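Local coordinates for SusD superfamily protein (Bacteroides vulgatus ATCC 8482, PDB 3JQ0), which probably takes part in nutrient binding, most likely of a sugar, at the bacterial outer membrane, as a member of the SusD family, at residues A[75-86]-A[107-118]; A[286-294]-A[346-355]. One frame throughout, in Å; residues are numbered along the deposited sequence. Where two conformers were deposited one is given.

Both contacts belong to one chain but to different regions of the SusD fold. Interaction 1 joins two antiparallel helices, 75-86 and 107-118, and is buried. Interaction 2 joins two loops, 286-294 and 346-355, and is only partly buried. Their centres lie about 37 Å apart, and the nearest atoms are about 18 Å apart, so they do not touch. Along the chain the first closes before the second opens. Interaction 2 lies farther out: its centre is about 25 Å from the centre of the chain, that of interaction 1 about 18 Å. Each has one arginine at its polar heart, Arg111 or Arg353.

Interaction 1. Residues A[75-86]-A[107-118]; sequences MYKIINQINQMI and AYGMRAYLYFHL
Ile82 and Leu114 interlock as knobs into holes. Ile82 sits among Ala107, Met110, Arg111 and Leu114; Leu114 sits among Met75, Ile78, Ile79 and Ile82. The CD1 of Leu114 lies 3.8 Å from Ile82 CD1, while its other methyl faces Met75 SE. Met75 is a selenomethionine, bent at its last torsion (-105°), and its CE reaches Leu118 CD2 at 3.6 Å. Ile79 CD1 lies over one face of the Tyr115 ring, 4.0 Å from the centroid, as a CH-pi contact. Ile86 makes an off-centre CH-pi contact with Tyr108. Ile86 CD1 also covers one face of the Arg111 guanidinium, 3.6 Å from Arg111 NH1. At the edge of that group, Arg111 NH1 donates to Asn83 OD1 at 2.8 Å. The oxygen lies in the guanidinium plane, but the donor stands 50° out of the amide carbonyl plane.

The second shell fixes these polar ends. Arg111 NH2 forms a salt bridge with Asp159 of helix 149-167. Asn83 ND2 donates to the backbone O of Tyr128 and Asp130, and Tyr115 OH also bonds to Tyr128 O. The helix axes run at 157° and come within 9.5 Å. This is antiparallel helix-pair packing, consistent with the TPR-like helical architecture of the SusD family: an apolar seam with one buried arginine, whose charge is probably balanced by Asp159.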
# COMPACT_ATOMS: atom_id res chain seq x y z
N MSE A 75 11.88 10.24 -6.45
CA MSE A 75 10.78 10.27 -7.44
C MSE A 75 10.96 11.24 -8.59
O MSE A 75 10.43 11.02 -9.67
CB MSE A 75 9.45 10.46 -6.73
CG MSE A 75 9.02 9.25 -5.94
SE MSE A 75 7.24 9.50 -5.17
CE MSE A 75 7.71 9.81 -3.37
N TYR A 76 11.75 12.30 -8.38
CA TYR A 76 11.87 13.31 -9.43
C TYR A 76 12.58 12.81 -10.68
O TYR A 76 12.25 13.21 -11.79
CB TYR A 76 12.51 14.59 -8.95
CG TYR A 76 11.50 15.46 -8.23
CD1 TYR A 76 10.62 16.26 -8.95
CD2 TYR A 76 11.36 15.47 -6.86
CE1 TYR A 76 9.66 17.06 -8.32
CE2 TYR A 76 10.39 16.24 -6.21
CZ TYR A 76 9.55 17.05 -6.93
OH TYR A 76 8.64 17.81 -6.27
N LYS A 77 13.53 11.90 -10.55
CA LYS A 77 14.17 11.44 -11.81
C LYS A 77 13.21 10.52 -12.57
O LYS A 77 13.34 10.39 -13.77
CB LYS A 77 15.57 10.88 -11.61
CG LYS A 77 15.63 9.59 -10.86
CD LYS A 77 17.11 9.14 -10.87
CE LYS A 77 17.49 7.99 -9.98
NZ LYS A 77 16.76 6.78 -10.39
N ILE A 78 12.22 9.89 -11.88
CA ILE A 78 11.15 9.18 -12.61
C ILE A 78 10.25 10.16 -13.33
O ILE A 78 9.95 10.00 -14.50
CB ILE A 78 10.29 8.25 -11.69
CG1 ILE A 78 11.17 7.43 -10.72
CG2 ILE A 78 9.35 7.41 -12.49
CD1 ILE A 78 10.40 6.60 -9.74
N ILE A 79 9.85 11.19 -12.61
CA ILE A 79 9.01 12.24 -13.17
C ILE A 79 9.66 12.83 -14.43
O ILE A 79 8.99 13.04 -15.46
CB ILE A 79 8.68 13.31 -12.09
CG1 ILE A 79 7.73 12.70 -11.04
CG2 ILE A 79 8.04 14.56 -12.71
CD1 ILE A 79 7.64 13.51 -9.74
N ASN A 80 10.96 13.08 -14.38
CA ASN A 80 11.70 13.59 -15.54
C ASN A 80 11.50 12.69 -16.74
O ASN A 80 11.19 13.15 -17.85
CB ASN A 80 13.19 13.71 -15.18
CG ASN A 80 14.07 14.36 -16.27
OD1 ASN A 80 13.74 14.46 -17.46
ND2 ASN A 80 15.26 14.77 -15.82
N GLN A 81 11.68 11.38 -16.55
CA GLN A 81 11.49 10.45 -17.66
C GLN A 81 10.04 10.39 -18.16
O GLN A 81 9.79 10.30 -19.34
CB GLN A 81 12.01 9.04 -17.29
CG GLN A 81 13.51 9.01 -16.87
CD GLN A 81 14.40 9.48 -17.92
OE1 GLN A 81 14.38 8.94 -19.02
NE2 GLN A 81 15.24 10.49 -17.60
N ILE A 82 9.07 10.43 -17.24
CA ILE A 82 7.66 10.45 -17.63
C ILE A 82 7.42 11.69 -18.51
O ILE A 82 6.69 11.64 -19.52
CB ILE A 82 6.72 10.44 -16.40
CG1 ILE A 82 6.85 9.13 -15.61
CG2 ILE A 82 5.29 10.67 -16.86
CD1 ILE A 82 6.21 9.17 -14.22
N ASN A 83 7.94 12.83 -18.07
CA ASN A 83 7.76 14.07 -18.83
C ASN A 83 8.28 13.97 -20.26
O ASN A 83 7.66 14.43 -21.22
CB ASN A 83 8.42 15.22 -18.11
CG ASN A 83 7.76 15.56 -16.76
OD1 ASN A 83 6.63 15.16 -16.48
ND2 ASN A 83 8.47 16.30 -15.93
N GLN A 84 9.42 13.31 -20.41
CA GLN A 84 9.94 12.99 -21.74
C GLN A 84 9.00 12.10 -22.55
O GLN A 84 8.71 12.40 -23.71
CB GLN A 84 11.31 12.33 -21.58
CG GLN A 84 11.98 11.97 -22.89
CD GLN A 84 13.36 11.40 -22.72
OE1 GLN A 84 13.87 11.26 -21.60
NE2 GLN A 84 13.97 11.03 -23.84
N MSE A 85 8.49 11.02 -21.94
CA MSE A 85 7.54 10.18 -22.64
C MSE A 85 6.32 10.98 -23.10
O MSE A 85 5.83 10.80 -24.21
CB MSE A 85 7.09 9.01 -21.75
CG MSE A 85 6.15 8.03 -22.38
SE MSE A 85 7.05 6.97 -23.73
CE MSE A 85 5.53 5.85 -24.25
N ILE A 86 5.79 11.84 -22.23
CA ILE A 86 4.62 12.64 -22.60
C ILE A 86 4.92 13.49 -23.85
O ILE A 86 4.13 13.53 -24.82
CB ILE A 86 4.11 13.53 -21.44
CG1 ILE A 86 3.52 12.65 -20.33
CG2 ILE A 86 3.06 14.57 -21.94
CD1 ILE A 86 3.35 13.36 -18.99
N ALA A 107 1.15 7.62 -18.96
CA ALA A 107 2.16 8.56 -18.53
C ALA A 107 1.57 9.67 -17.65
O ALA A 107 2.11 9.98 -16.57
CB ALA A 107 2.91 9.13 -19.74
N TYR A 108 0.46 10.25 -18.09
CA TYR A 108 -0.22 11.26 -17.25
C TYR A 108 -0.65 10.62 -15.91
O TYR A 108 -0.56 11.27 -14.86
CB TYR A 108 -1.40 11.85 -17.99
CG TYR A 108 -1.06 12.90 -19.03
CD1 TYR A 108 -0.45 14.07 -18.68
CD2 TYR A 108 -1.35 12.69 -20.38
CE1 TYR A 108 -0.15 15.06 -19.61
CE2 TYR A 108 -1.07 13.67 -21.33
CZ TYR A 108 -0.46 14.83 -20.94
OH TYR A 108 -0.19 15.81 -21.88
N GLY A 109 -1.15 9.38 -15.94
CA GLY A 109 -1.60 8.72 -14.71
C GLY A 109 -0.44 8.49 -13.75
O GLY A 109 -0.56 8.78 -12.55
N MSE A 110 0.68 7.97 -14.27
CA MSE A 110 1.85 7.74 -13.42
C MSE A 110 2.40 9.04 -12.85
O MSE A 110 2.85 9.07 -11.68
CB MSE A 110 2.94 6.98 -14.16
CG MSE A 110 2.62 5.51 -14.46
SE MSE A 110 4.11 4.55 -15.24
CE MSE A 110 4.02 5.33 -17.02
N ARG A 111 2.37 10.12 -13.64
CA ARG A 111 2.86 11.39 -13.11
C ARG A 111 2.01 11.85 -11.92
O ARG A 111 2.52 12.23 -10.86
CB ARG A 111 2.92 12.48 -14.20
CG ARG A 111 3.53 13.77 -13.70
CD ARG A 111 3.97 14.70 -14.79
NE ARG A 111 2.85 15.32 -15.45
CZ ARG A 111 2.98 16.14 -16.49
NH1 ARG A 111 4.15 16.29 -17.05
NH2 ARG A 111 1.93 16.73 -16.97
N ALA A 112 0.69 11.80 -12.09
CA ALA A 112 -0.24 12.17 -11.01
C ALA A 112 -0.02 11.27 -9.79
O ALA A 112 -0.07 11.74 -8.66
CB ALA A 112 -1.67 12.06 -11.52
N TYR A 113 0.19 9.98 -10.02
CA TYR A 113 0.38 9.02 -8.94
C TYR A 113 1.58 9.38 -8.07
O TYR A 113 1.53 9.40 -6.84
CB TYR A 113 0.56 7.62 -9.58
CG TYR A 113 0.78 6.54 -8.56
CD1 TYR A 113 -0.27 6.01 -7.80
CD2 TYR A 113 2.06 6.05 -8.31
CE1 TYR A 113 -0.03 5.03 -6.80
CE2 TYR A 113 2.28 5.07 -7.37
CZ TYR A 113 1.28 4.60 -6.60
OH TYR A 113 1.53 3.69 -5.59
N LEU A 114 2.70 9.71 -8.70
CA LEU A 114 3.89 10.10 -7.97
C LEU A 114 3.68 11.42 -7.23
O LEU A 114 4.04 11.54 -6.06
CB LEU A 114 5.12 10.14 -8.89
CG LEU A 114 5.54 8.82 -9.48
CD1 LEU A 114 6.68 9.00 -10.48
CD2 LEU A 114 5.97 7.81 -8.38
N TYR A 115 3.11 12.41 -7.91
CA TYR A 115 2.84 13.65 -7.25
C TYR A 115 1.89 13.51 -6.07
O TYR A 115 1.98 14.29 -5.10
CB TYR A 115 2.36 14.75 -8.21
CG TYR A 115 3.53 15.46 -8.90
CD1 TYR A 115 4.36 16.30 -8.21
CD2 TYR A 115 3.83 15.22 -10.24
CE1 TYR A 115 5.45 16.91 -8.81
CE2 TYR A 115 4.87 15.85 -10.88
CZ TYR A 115 5.68 16.70 -10.17
OH TYR A 115 6.79 17.33 -10.73
N PHE A 116 0.97 12.53 -6.11
CA PHE A 116 0.04 12.32 -4.99
C PHE A 116 0.74 11.69 -3.77
O PHE A 116 0.43 12.05 -2.64
CB PHE A 116 -1.16 11.52 -5.47
CG PHE A 116 -2.26 11.36 -4.45
CD1 PHE A 116 -2.81 12.45 -3.78
CD2 PHE A 116 -2.77 10.10 -4.16
CE1 PHE A 116 -3.81 12.30 -2.87
CE2 PHE A 116 -3.79 9.95 -3.23
CZ PHE A 116 -4.33 11.06 -2.60
N HIS A 117 1.73 10.81 -3.98
CA HIS A 117 2.62 10.42 -2.87
C HIS A 117 3.35 11.62 -2.32
O HIS A 117 3.49 11.81 -1.11
CB HIS A 117 3.62 9.36 -3.30
CG HIS A 117 3.08 7.97 -3.34
ND1 HIS A 117 2.72 7.25 -2.22
CD2 HIS A 117 2.94 7.13 -4.40
CE1 HIS A 117 2.34 6.05 -2.60
NE2 HIS A 117 2.45 5.95 -3.92
N LEU A 118 3.89 12.45 -3.21
CA LEU A 118 4.64 13.64 -2.77
C LEU A 118 3.77 14.61 -1.96
O LEU A 118 4.19 15.11 -0.93
CB LEU A 118 5.30 14.37 -3.97
CG LEU A 118 6.41 13.61 -4.71
CD1 LEU A 118 6.85 14.37 -5.96
CD2 LEU A 118 7.59 13.40 -3.78

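Interaction 2. Residues A[286-294]-A[346-355]; sequences GTPDAQLNG and MLEGGSTRSF
The backbones meet where Gln291 closes the 3-10 turn 288-291: its O accepts the N of Arg353 at 2.8 Å, and its CA lies nearest that of Thr352. The same oxygen has a CA-H...O contact with Thr352. A water bridges Asn293 O and Arg353 O.

The side chains of Gln291 and Arg353 add a second link. Arg353 NE donates to Gln291 OE1 at 2.9 Å, with a weak bond from NH2 to the same oxygen. The amide and guanidinium planes stand 88° apart. Arg353 NH2 also gives a weak bond to Pro288 O, at 2.9 Å. Arg353 leaves its backbone with CG anti to N (chi1 -162°), then bends at the next two torsions, which brings the edge of the guanidinium to Pro288 O and Gln291 OE1. Leu292 CD2 packs on one face of that group, 3.8 Å from Arg353 NH1, and also meets Phe355 CZ. On Gln291, the selenomethionine Met346 crosses the amide, with SE 3.5 Å from CD. Asn293 CB touches Thr352 CG2 at 3.7 Å.

A second water joins Arg353 NH2 to Asp289 OD1, which is also hydrogen-bonded to Tyr340 OH, and Arg353 NH1 donates to Gln343 O. A leucine in place of Arg353 would probably leave Gln291 OE1 and Pro288 O without these donors and free the Gln291 amide to turn.

The contact ties the loop before strand 299-300 to the loop between strands 332-339 and 359-363. Helix 269-275 flanks it: Gln269 NE2 bonds to both Ala290 O and Ser351 O, and Met272 touches Asp289. Asp289 OD2 forms a salt bridge with Lys321 of strand 320-326.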
# COMPACT_ATOMS: atom_id res chain seq x y z
N GLY A 286 11.66 -29.43 8.83
CA GLY A 286 10.91 -30.33 8.00
C GLY A 286 9.65 -29.76 7.44
O GLY A 286 8.92 -30.45 6.70
N THR A 287 9.34 -28.49 7.75
CA THR A 287 8.14 -27.79 7.29
C THR A 287 8.50 -26.69 6.32
O THR A 287 9.64 -26.25 6.27
CB THR A 287 7.37 -27.16 8.50
OG1 THR A 287 7.97 -25.91 8.85
CG2 THR A 287 7.23 -28.09 9.68
N PRO A 288 7.53 -26.18 5.56
CA PRO A 288 7.85 -25.07 4.66
C PRO A 288 8.35 -23.85 5.37
O PRO A 288 9.11 -23.09 4.76
CB PRO A 288 6.50 -24.80 3.99
CG PRO A 288 5.81 -26.13 4.01
CD PRO A 288 6.18 -26.70 5.33
N ASP A 289 7.98 -23.64 6.63
CA ASP A 289 8.40 -22.45 7.34
C ASP A 289 9.90 -22.42 7.63
O ASP A 289 10.46 -21.35 7.81
CB ASP A 289 7.60 -22.29 8.62
CG ASP A 289 6.15 -21.95 8.37
OD1 ASP A 289 5.89 -21.04 7.55
OD2 ASP A 289 5.27 -22.58 8.98
N ALA A 290 10.54 -23.57 7.58
CA ALA A 290 11.99 -23.63 7.70
C ALA A 290 12.72 -23.02 6.51
O ALA A 290 13.91 -22.81 6.59
CB ALA A 290 12.47 -25.08 7.89
N GLN A 291 12.00 -22.74 5.42
CA GLN A 291 12.61 -22.13 4.22
C GLN A 291 12.77 -20.63 4.35
O GLN A 291 13.45 -20.01 3.53
CB GLN A 291 11.74 -22.41 2.99
CG GLN A 291 11.60 -23.88 2.71
CD GLN A 291 10.45 -24.20 1.76
OE1 GLN A 291 9.61 -23.37 1.46
NE2 GLN A 291 10.42 -25.44 1.29
N LEU A 292 12.11 -20.00 5.32
CA LEU A 292 12.12 -18.53 5.40
C LEU A 292 13.48 -18.05 5.85
O LEU A 292 13.99 -18.55 6.83
CB LEU A 292 11.04 -18.03 6.37
CG LEU A 292 9.61 -18.41 6.05
CD1 LEU A 292 8.67 -17.94 7.21
CD2 LEU A 292 9.11 -17.88 4.69
N ASN A 293 14.02 -17.02 5.20
CA ASN A 293 15.28 -16.43 5.62
C ASN A 293 15.38 -14.99 5.22
O ASN A 293 15.40 -14.67 4.06
CB ASN A 293 16.47 -17.15 5.03
CG ASN A 293 17.77 -16.74 5.66
OD1 ASN A 293 17.85 -16.59 6.91
ND2 ASN A 293 18.79 -16.55 4.85
N GLY A 294 15.45 -14.12 6.17
CA GLY A 294 15.55 -12.71 5.95
C GLY A 294 16.06 -12.02 7.18
O GLY A 294 16.65 -12.63 8.07
N MSE A 346 9.50 -21.35 -3.99
CA MSE A 346 10.67 -22.13 -3.73
C MSE A 346 11.20 -22.63 -5.04
O MSE A 346 10.55 -23.45 -5.69
CB MSE A 346 10.33 -23.38 -2.96
CG MSE A 346 10.52 -23.25 -1.66
SE MSE A 346 12.26 -22.75 -0.88
CE MSE A 346 13.79 -23.43 -1.93
N LEU A 347 12.34 -22.11 -5.45
CA LEU A 347 12.96 -22.54 -6.66
C LEU A 347 13.63 -23.91 -6.47
O LEU A 347 14.27 -24.18 -5.46
CB LEU A 347 13.95 -21.47 -7.12
CG LEU A 347 13.36 -20.07 -7.30
CD1 LEU A 347 14.45 -19.05 -7.63
CD2 LEU A 347 12.27 -20.05 -8.36
N GLU A 348 13.45 -24.80 -7.45
CA GLU A 348 14.11 -26.11 -7.47
C GLU A 348 15.63 -25.94 -7.28
O GLU A 348 16.24 -25.05 -7.86
CB GLU A 348 13.74 -26.86 -8.77
CG GLU A 348 12.25 -27.34 -8.75
CD GLU A 348 11.55 -27.60 -10.12
OE1 GLU A 348 12.16 -28.13 -11.10
OE2 GLU A 348 10.34 -27.30 -10.18
N GLY A 349 16.19 -26.68 -6.34
CA GLY A 349 17.61 -26.52 -5.97
C GLY A 349 17.94 -25.60 -4.81
O GLY A 349 19.03 -25.66 -4.23
N GLY A 350 17.00 -24.72 -4.47
CA GLY A 350 17.23 -23.71 -3.43
C GLY A 350 17.06 -24.22 -2.02
O GLY A 350 16.48 -25.30 -1.81
N SER A 351 17.58 -23.47 -1.05
CA SER A 351 17.38 -23.78 0.34
C SER A 351 16.59 -22.74 1.09
O SER A 351 16.21 -22.99 2.24
CB SER A 351 18.69 -24.00 1.08
OG SER A 351 19.48 -22.85 1.14
N THR A 352 16.38 -21.55 0.50
CA THR A 352 15.58 -20.52 1.13
C THR A 352 14.51 -20.03 0.18
O THR A 352 14.67 -20.06 -1.04
CB THR A 352 16.42 -19.38 1.64
OG1 THR A 352 16.98 -18.67 0.54
CG2 THR A 352 17.49 -19.83 2.66
N ARG A 353 13.42 -19.49 0.75
CA ARG A 353 12.33 -18.95 -0.03
C ARG A 353 12.79 -17.74 -0.85
O ARG A 353 13.59 -16.96 -0.39
CB ARG A 353 11.21 -18.53 0.92
CG ARG A 353 9.85 -18.36 0.28
CD ARG A 353 9.19 -19.67 -0.12
NE ARG A 353 8.94 -20.58 0.98
CZ ARG A 353 7.94 -20.45 1.86
NH1 ARG A 353 7.10 -19.42 1.82
NH2 ARG A 353 7.82 -21.33 2.85
N SER A 354 12.24 -17.64 -2.05
CA SER A 354 12.49 -16.51 -2.93
C SER A 354 11.27 -15.59 -2.95
O SER A 354 10.18 -16.01 -3.35
CB SER A 354 12.82 -17.01 -4.34
OG SER A 354 14.03 -17.77 -4.33
N PHE A 355 11.46 -14.35 -2.53
CA PHE A 355 10.36 -13.37 -2.42
C PHE A 355 10.14 -12.66 -3.73
O PHE A 355 10.56 -11.50 -3.93
CB PHE A 355 10.61 -12.46 -1.22
CG PHE A 355 10.52 -13.23 0.07
CD1 PHE A 355 9.29 -13.56 0.60
CD2 PHE A 355 11.65 -13.71 0.71
CE1 PHE A 355 9.16 -14.29 1.76
CE2 PHE A 355 11.54 -14.44 1.93
CZ PHE A 355 10.28 -14.74 2.41
O HOH W 1 5.93 -20.66 4.82
O HOH W 2 14.25 -16.57 2.28